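Local coordinates for glucuronan lyase A (Trichoderma reesei, PDB 2ZZJ), which is a calcium-binding, jelly-roll polysaccharide lyase that probably cleaves beta-1,4-glucuronan chains from within, at residues A[145-148]-A[149-152]. Numbering follows the deposited sequence.
Sequences TVSA and GAWH
His152 reaches back across the loop to the backbone of Ser147, five residues earlier. From CB the side chain runs with CG anti to its own carbonyl carbon (chi1 -61°), which carries the imidazole into the bend of the chain. CD2 lies 3.7 Å from Val146 CG1, a methyl that approaches the ring obliquely. At the far corner, NE2 donates a hydrogen bond to Ser147 O, 2.8 Å away and fairly straight at 158°; the acceptor sits almost in the ring plane, and NE2 lies in the carbonyl plane, on a lone pair of Ser147 O. CE1 comes within 3.0 Å of Ser147 OG. The remaining nitrogen, ND1, is hydrogen-bonded to Asp173 OD2, so both ring nitrogens are engaged and the ring's rotation is fixed; Phe172 stacks on it as well. Ser147 O takes a second bond, from a water 2.6 Å away that also donates to Ala150 O at 2.7 Å and so bridges the two limbs of the loop. Ala150 CB packs 3.6 Å from Ser147 OG, while Gly149 turns the chain with a positive phi of 69°. A side-chain-to-backbone hydrogen bond here spans a connecting loop of the beta-jelly roll, where the chain passes from strand 135-145 of one antiparallel sheet to strand 152-160 of the other.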
loop_
_atom_site.group_PDB
_atom_site.type_symbol
_atom_site.label_atom_id
_atom_site.label_comp_id
_atom_site.label_asym_id
_atom_site.label_seq_id
_atom_site.Cartn_x
_atom_site.Cartn_y
_atom_site.Cartn_z
ATOM N N THR A 145 -2.837 12.175 -10.726
ATOM C CA THR A 145 -1.926 11.821 -11.805
ATOM C C THR A 145 -0.516 11.640 -11.245
ATOM O O THR A 145 0.019 12.496 -10.505
ATOM C CB THR A 145 -1.923 12.928 -12.906
ATOM O OG1 THR A 145 -3.264 13.094 -13.363
ATOM C CG2 THR A 145 -1.082 12.501 -14.055
ATOM N N VAL A 146 0.087 10.518 -11.596
ATOM C CA VAL A 146 1.385 10.175 -11.077
ATOM C C VAL A 146 2.433 10.273 -12.179
ATOM O O VAL A 146 2.355 9.533 -13.185
ATOM C CB VAL A 146 1.385 8.719 -10.475
ATOM C CG1 VAL A 146 2.719 8.410 -9.905
ATOM C CG2 VAL A 146 0.291 8.559 -9.410
ATOM N N SER A 147 3.385 11.170 -11.994
ATOM C CA SER A 147 4.529 11.297 -12.884
ATOM C C SER A 147 5.630 10.295 -12.562
ATOM O O SER A 147 5.911 10.000 -11.400
ATOM C CB SER A 147 5.088 12.717 -12.832
ATOM O OG SER A 147 5.641 12.981 -11.547
ATOM N N ALA A 148 6.249 9.761 -13.598
ATOM C CA ALA A 148 7.381 8.862 -13.417
ATOM C C ALA A 148 8.669 9.613 -13.087
ATOM O O ALA A 148 8.825 10.794 -13.447
ATOM C CB ALA A 148 7.576 7.995 -14.695
ATOM N N GLY A 149 9.613 8.937 -12.432
ATOM C CA GLY A 149 10.937 9.496 -12.179
ATOM C C GLY A 149 11.002 10.647 -11.193
ATOM O O GLY A 149 12.051 11.309 -11.094
ATOM N N ALA A 150 9.931 10.827 -10.412
ATOM C CA ALA A 150 9.843 11.873 -9.407
ATOM C C ALA A 150 9.344 11.312 -8.069
ATOM O O ALA A 150 8.401 10.519 -8.057
ATOM C CB ALA A 150 8.871 12.963 -9.894
ATOM N N TRP A 151 9.915 11.785 -6.961
ATOM C CA TRP A 151 9.415 11.394 -5.619
ATOM C C TRP A 151 8.048 11.999 -5.362
ATOM O O TRP A 151 7.863 13.244 -5.455
ATOM C CB TRP A 151 10.372 11.835 -4.518
ATOM C CG TRP A 151 11.589 10.968 -4.445
ATOM C CD1 TRP A 151 12.839 11.223 -4.962
ATOM C CD2 TRP A 151 11.650 9.688 -3.842
ATOM N NE1 TRP A 151 13.678 10.171 -4.686
ATOM C CE2 TRP A 151 12.971 9.214 -3.993
ATOM C CE3 TRP A 151 10.702 8.878 -3.187
ATOM C CZ2 TRP A 151 13.374 7.967 -3.506
ATOM C CZ3 TRP A 151 11.099 7.655 -2.700
ATOM C CH2 TRP A 151 12.431 7.205 -2.865
ATOM N N HIS A 152 7.093 11.148 -5.023
ATOM C CA HIS A 152 5.760 11.571 -4.592
ATOM C C HIS A 152 5.548 11.241 -3.124
ATOM O O HIS A 152 6.188 10.357 -2.615
ATOM C CB HIS A 152 4.701 10.877 -5.435
ATOM C CG HIS A 152 4.817 11.217 -6.888
ATOM N ND1 HIS A 152 4.616 12.500 -7.369
ATOM C CD2 HIS A 152 5.120 10.449 -7.961
ATOM C CE1 HIS A 152 4.800 12.503 -8.679
ATOM N NE2 HIS A 152 5.081 11.267 -9.072
HETATM O O HOH W 1 7.393 8.666 -9.674
#